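Local structure of endoglucanase (Humicola insolens, 1DYS) at residues 4-17 with 294-308. The protein hydrolyses internal beta-1,4-glucosidic linkages of cellulose as a family 6 endoglucanase, taking part in the breakdown of plant biomass. Numbering follows the deposited sequence.
Sequences NPFSGRTLLVNSDY and FTTNTNNPNVDAIVW
Asn4 lays its amide flat against the carboxylate of Asp304, the two planes 9° apart and the side chains running antiparallel, with OD1 of Asn4 3.5 Å from CB of Asp304. From this position ND2 of Asn4 donates to the backbone O of Asp304 (3.0 Å), in the carbonyl plane and on a lone pair, though the bond is bent. The other end of the amide turns inward on its own chain: OD1 of Asn4 accepts from the backbone N of Phe6 at 2.8 Å, an Asx turn within a type I beta turn. An alanine here would remove both bonds and probably leave the turn carrying Phe6 less firmly fixed against 303-307. The Phe6 ring receives CB of Ala305 over one face, a CH-pi contact 4.2 Å from the ring centroid, and meets CE1 of Phe294 obliquely through CD2. In the distorted barrel of family 6 glycoside hydrolases, strand 10-11 pairs with 79-85 and strand 303-307 with 262-266, but not with each other; these side chains pack between them. CB of Leu11 makes a CH-pi contact over a face of Phe294, and with CG anti to the backbone N (chi1 -177°) the branch carries CD2 to CB of Val307 (3.9 Å). At the periphery one water joins Gly8 N to Thr296 OG1. Farther out, OD2 of Asp304 forms a salt bridge with Arg214 and a hydrogen bond with Tyr178 OH, which probably steady the carboxylate.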
loop_
_atom_site.group_PDB
_atom_site.type_symbol
_atom_site.label_atom_id
_atom_site.label_comp_id
_atom_site.label_asym_id
_atom_site.label_seq_id
_atom_site.Cartn_x
_atom_site.Cartn_y
_atom_site.Cartn_z
ATOM N N ASN A 4 16.977 32.109 0.278
ATOM C CA ASN A 4 16.014 31.101 -0.221
ATOM C C ASN A 4 16.899 30.038 -0.829
ATOM O O ASN A 4 17.759 30.232 -1.690
ATOM C CB ASN A 4 15.081 31.782 -1.199
ATOM C CG ASN A 4 14.343 30.884 -2.173
ATOM O OD1 ASN A 4 14.400 29.663 -2.029
ATOM N ND2 ASN A 4 13.673 31.484 -3.153
ATOM N N PRO A 5 16.749 28.799 -0.383
ATOM C CA PRO A 5 17.592 27.711 -0.862
ATOM C C PRO A 5 17.412 27.344 -2.320
ATOM O O PRO A 5 18.222 26.612 -2.907
ATOM C CB PRO A 5 17.310 26.514 0.059
ATOM C CG PRO A 5 16.070 26.916 0.790
ATOM C CD PRO A 5 15.832 28.404 0.677
ATOM N N PHE A 6 16.317 27.773 -2.955
ATOM C CA PHE A 6 16.032 27.429 -4.337
ATOM C C PHE A 6 16.625 28.477 -5.301
ATOM O O PHE A 6 16.640 28.253 -6.492
ATOM C CB PHE A 6 14.528 27.323 -4.575
ATOM C CG PHE A 6 13.901 26.117 -3.919
ATOM C CD1 PHE A 6 13.449 26.163 -2.600
ATOM C CD2 PHE A 6 13.786 24.941 -4.630
ATOM C CE1 PHE A 6 12.864 25.061 -2.002
ATOM C CE2 PHE A 6 13.253 23.812 -4.039
ATOM C CZ PHE A 6 12.788 23.895 -2.737
ATOM N N SER A 7 16.973 29.630 -4.754
ATOM C CA SER A 7 17.566 30.719 -5.534
ATOM C C SER A 7 18.727 30.262 -6.398
ATOM O O SER A 7 19.753 29.718 -5.968
ATOM C CB SER A 7 18.075 31.809 -4.572
ATOM O OG SER A 7 17.925 33.099 -5.145
ATOM N N GLY A 8 18.580 30.443 -7.711
ATOM C CA GLY A 8 19.537 30.081 -8.709
ATOM C C GLY A 8 19.724 28.591 -8.931
ATOM O O GLY A 8 20.606 28.163 -9.664
ATOM N N ARG A 9 18.842 27.770 -8.355
ATOM C CA ARG A 9 18.916 26.324 -8.507
ATOM C C ARG A 9 17.769 25.793 -9.357
ATOM O O ARG A 9 16.804 26.491 -9.614
ATOM C CB ARG A 9 18.959 25.676 -7.112
ATOM C CG ARG A 9 20.278 25.931 -6.415
ATOM C CD ARG A 9 20.467 25.218 -5.079
ATOM N NE ARG A 9 21.833 25.479 -4.604
ATOM C CZ ARG A 9 22.169 26.088 -3.480
ATOM N NH1 ARG A 9 21.228 26.512 -2.650
ATOM N NH2 ARG A 9 23.466 26.242 -3.212
ATOM N N THR A 10 17.866 24.547 -9.802
ATOM C CA THR A 10 16.789 23.895 -10.550
ATOM C C THR A 10 16.293 22.700 -9.722
ATOM O O THR A 10 17.147 21.941 -9.284
ATOM C CB THR A 10 17.280 23.347 -11.892
ATOM O OG1 THR A 10 18.581 22.763 -11.718
ATOM C CG2 THR A 10 17.389 24.505 -12.888
ATOM N N LEU A 11 14.990 22.588 -9.501
ATOM C CA LEU A 11 14.480 21.394 -8.793
ATOM C C LEU A 11 14.758 20.169 -9.646
ATOM O O LEU A 11 14.521 20.064 -10.841
ATOM C CB LEU A 11 12.972 21.554 -8.558
ATOM C CG LEU A 11 12.340 20.404 -7.758
ATOM C CD1 LEU A 11 12.954 20.163 -6.381
ATOM C CD2 LEU A 11 10.826 20.638 -7.681
ATOM N N LEU A 12 15.382 19.140 -9.030
ATOM C CA LEU A 12 15.823 17.975 -9.771
ATOM C C LEU A 12 14.704 17.116 -10.355
ATOM O O LEU A 12 13.710 16.884 -9.669
ATOM C CB LEU A 12 16.762 17.127 -8.893
ATOM C CG LEU A 12 17.399 15.896 -9.551
ATOM C CD1 LEU A 12 18.555 16.250 -10.470
ATOM C CD2 LEU A 12 17.861 14.918 -8.478
ATOM N N VAL A 13 14.909 16.662 -11.593
ATOM C CA VAL A 13 13.893 15.756 -12.167
ATOM C C VAL A 13 13.840 14.473 -11.340
ATOM O O VAL A 13 14.851 13.970 -10.845
ATOM C CB VAL A 13 14.234 15.440 -13.633
ATOM C CG1 VAL A 13 13.633 14.129 -14.108
ATOM C CG2 VAL A 13 13.834 16.591 -14.579
ATOM N N ASN A 14 12.650 13.902 -11.182
ATOM C CA ASN A 14 12.459 12.616 -10.511
ATOM C C ASN A 14 12.543 11.580 -11.635
ATOM O O ASN A 14 11.681 11.494 -12.514
ATOM C CB ASN A 14 11.137 12.609 -9.764
ATOM C CG ASN A 14 10.760 11.280 -9.137
ATOM O OD1 ASN A 14 11.205 10.263 -9.611
ATOM N ND2 ASN A 14 9.924 11.344 -8.078
ATOM N N SER A 15 13.588 10.746 -11.660
ATOM C CA SER A 15 13.783 9.784 -12.725
ATOM C C SER A 15 12.733 8.683 -12.752
ATOM O O SER A 15 12.403 8.216 -13.853
ATOM C CB SER A 15 15.189 9.183 -12.664
ATOM O OG SER A 15 15.406 8.684 -11.354
ATOM N N ASP A 16 12.216 8.295 -11.585
ATOM C CA ASP A 16 11.195 7.234 -11.627
ATOM C C ASP A 16 9.929 7.756 -12.299
ATOM O O ASP A 16 9.305 7.106 -13.161
ATOM C CB ASP A 16 10.924 6.749 -10.214
ATOM C CG ASP A 16 9.897 5.612 -10.243
ATOM O OD1 ASP A 16 9.948 4.701 -11.110
ATOM O OD2 ASP A 16 9.004 5.700 -9.382
ATOM N N TYR A 17 9.513 8.958 -11.856
ATOM C CA TYR A 17 8.353 9.588 -12.462
ATOM C C TYR A 17 8.535 9.815 -13.942
ATOM O O TYR A 17 7.679 9.593 -14.809
ATOM C CB TYR A 17 8.114 10.923 -11.753
ATOM C CG TYR A 17 6.952 11.765 -12.184
ATOM C CD1 TYR A 17 5.703 11.242 -12.494
ATOM C CD2 TYR A 17 7.120 13.151 -12.277
ATOM C CE1 TYR A 17 4.662 12.085 -12.856
ATOM C CE2 TYR A 17 6.083 13.997 -12.647
ATOM C CZ TYR A 17 4.866 13.441 -12.931
ATOM O OH TYR A 17 3.800 14.234 -13.288
ATOM N N PHE A 294 8.274 24.300 -11.584
ATOM C CA PHE A 294 9.084 24.964 -10.599
ATOM C C PHE A 294 9.579 26.352 -11.044
ATOM O O PHE A 294 10.089 26.519 -12.137
ATOM C CB PHE A 294 10.284 24.075 -10.231
ATOM C CG PHE A 294 11.427 24.859 -9.632
ATOM C CD1 PHE A 294 11.369 25.250 -8.317
ATOM C CD2 PHE A 294 12.537 25.222 -10.378
ATOM C CE1 PHE A 294 12.387 26.003 -7.755
ATOM C CE2 PHE A 294 13.565 25.960 -9.828
ATOM C CZ PHE A 294 13.500 26.367 -8.506
ATOM N N THR A 295 9.473 27.276 -10.081
ATOM C CA THR A 295 9.995 28.627 -10.270
ATOM C C THR A 295 10.161 29.315 -8.926
ATOM O O THR A 295 9.404 29.031 -7.983
ATOM C CB THR A 295 9.110 29.468 -11.224
ATOM O OG1 THR A 295 9.793 30.750 -11.379
ATOM C CG2 THR A 295 7.747 29.730 -10.638
ATOM N N THR A 296 11.115 30.271 -8.853
ATOM C CA THR A 296 11.252 31.073 -7.651
ATOM C C THR A 296 10.604 32.449 -7.884
ATOM O O THR A 296 10.511 33.259 -6.965
ATOM C CB THR A 296 12.705 31.291 -7.206
ATOM O OG1 THR A 296 13.484 31.719 -8.346
ATOM C CG2 THR A 296 13.402 30.049 -6.684
ATOM N N ASN A 297 10.075 32.646 -9.086
ATOM C CA ASN A 297 9.342 33.893 -9.436
ATOM C C ASN A 297 7.914 33.732 -8.924
ATOM O O ASN A 297 6.957 33.467 -9.662
ATOM C CB ASN A 297 9.342 34.015 -10.952
ATOM C CG ASN A 297 10.646 34.312 -11.648
ATOM O OD1 ASN A 297 11.598 34.892 -11.112
ATOM N ND2 ASN A 297 10.738 33.931 -12.930
ATOM N N THR A 298 7.728 33.832 -7.618
ATOM C CA THR A 298 6.466 33.583 -6.956
ATOM C C THR A 298 5.599 34.790 -6.700
ATOM O O THR A 298 4.425 34.700 -6.317
ATOM C CB THR A 298 6.752 32.885 -5.590
ATOM O OG1 THR A 298 7.399 33.846 -4.750
ATOM C CG2 THR A 298 7.648 31.685 -5.827
ATOM N N ASN A 299 6.213 35.979 -6.808
ATOM C CA ASN A 299 5.499 37.229 -6.545
ATOM C C ASN A 299 4.904 37.272 -5.157
ATOM O O ASN A 299 3.814 37.817 -4.939
ATOM C CB ASN A 299 4.409 37.400 -7.614
ATOM C CG ASN A 299 5.002 37.632 -8.984
ATOM O OD1 ASN A 299 4.581 37.034 -9.976
ATOM N ND2 ASN A 299 5.986 38.528 -9.023
ATOM N N ASN A 300 5.565 36.653 -4.177
ATOM C CA ASN A 300 5.139 36.617 -2.800
ATOM C C ASN A 300 6.380 36.315 -1.963
ATOM O O ASN A 300 7.015 35.295 -2.110
ATOM C CB ASN A 300 4.040 35.571 -2.571
ATOM C CG ASN A 300 3.555 35.519 -1.152
ATOM O OD1 ASN A 300 4.250 35.846 -0.207
ATOM N ND2 ASN A 300 2.293 35.092 -0.940
ATOM N N PRO A 301 6.742 37.251 -1.113
ATOM C CA PRO A 301 7.893 37.223 -0.246
ATOM C C PRO A 301 7.936 36.015 0.685
ATOM O O PRO A 301 9.005 35.547 1.064
ATOM C CB PRO A 301 7.861 38.479 0.663
ATOM C CG PRO A 301 6.538 39.106 0.324
ATOM C CD PRO A 301 5.963 38.494 -0.923
ATOM N N ASN A 302 6.753 35.550 1.073
ATOM C CA ASN A 302 6.609 34.420 1.965
ATOM C C ASN A 302 6.722 33.097 1.231
ATOM O O ASN A 302 6.633 32.073 1.908
ATOM C CB ASN A 302 5.191 34.482 2.574
ATOM C CG ASN A 302 4.970 35.837 3.251
ATOM O OD1 ASN A 302 4.042 36.581 2.932
ATOM N ND2 ASN A 302 5.838 36.094 4.208
ATOM N N VAL A 303 6.844 33.123 -0.079
ATOM C CA VAL A 303 6.856 31.855 -0.831
ATOM C C VAL A 303 8.201 31.715 -1.535
ATOM O O VAL A 303 8.501 32.387 -2.518
ATOM C CB VAL A 303 5.680 31.772 -1.817
ATOM C CG1 VAL A 303 5.690 30.422 -2.551
ATOM C CG2 VAL A 303 4.324 31.889 -1.120
ATOM N N ASP A 304 9.071 30.851 -1.005
ATOM C CA ASP A 304 10.335 30.544 -1.601
ATOM C C ASP A 304 10.246 30.002 -3.041
ATOM O O ASP A 304 11.049 30.297 -3.925
ATOM C CB ASP A 304 11.146 29.490 -0.823
ATOM C CG ASP A 304 11.826 30.013 0.422
ATOM O OD1 ASP A 304 12.020 31.236 0.568
ATOM O OD2 ASP A 304 12.197 29.190 1.294
ATOM N N ALA A 305 9.300 29.101 -3.297
ATOM C CA ALA A 305 9.233 28.523 -4.634
ATOM C C ALA A 305 7.917 27.802 -4.880
ATOM O O ALA A 305 7.240 27.362 -3.942
ATOM C CB ALA A 305 10.387 27.534 -4.847
ATOM N N ILE A 306 7.556 27.755 -6.150
ATOM C CA ILE A 306 6.471 26.872 -6.591
ATOM C C ILE A 306 7.211 25.606 -7.001
ATOM O O ILE A 306 8.262 25.698 -7.637
ATOM C CB ILE A 306 5.618 27.420 -7.765
ATOM C CG1 ILE A 306 4.765 28.550 -7.187
ATOM C CG2 ILE A 306 4.794 26.291 -8.393
ATOM C CD1 ILE A 306 4.154 29.547 -8.137
ATOM N N VAL A 307 6.815 24.440 -6.485
ATOM C CA VAL A 307 7.429 23.167 -6.811
ATOM C C VAL A 307 6.368 22.153 -7.242
ATOM O O VAL A 307 5.147 22.443 -7.241
ATOM C CB VAL A 307 8.203 22.586 -5.578
ATOM C CG1 VAL A 307 9.379 23.494 -5.224
ATOM C CG2 VAL A 307 7.213 22.445 -4.420
ATOM N N TRP A 308 6.769 20.992 -7.747
ATOM C CA TRP A 308 5.887 19.836 -7.924
ATOM C C TRP A 308 6.338 18.768 -6.900
ATOM O O TRP A 308 7.517 18.368 -6.859
ATOM C CB TRP A 308 5.880 19.199 -9.298
ATOM C CG TRP A 308 5.277 19.969 -10.419
ATOM C CD1 TRP A 308 4.886 21.263 -10.411
ATOM C CD2 TRP A 308 4.978 19.437 -11.712
ATOM N NE1 TRP A 308 4.336 21.597 -11.648
ATOM C CE2 TRP A 308 4.400 20.499 -12.450
ATOM C CE3 TRP A 308 5.144 18.178 -12.315
ATOM C CZ2 TRP A 308 4.028 20.297 -13.787
ATOM C CZ3 TRP A 308 4.771 17.996 -13.625
ATOM C CH2 TRP A 308 4.189 19.057 -14.338
HETATM O O HOH W 1 16.207 31.493 -9.023
#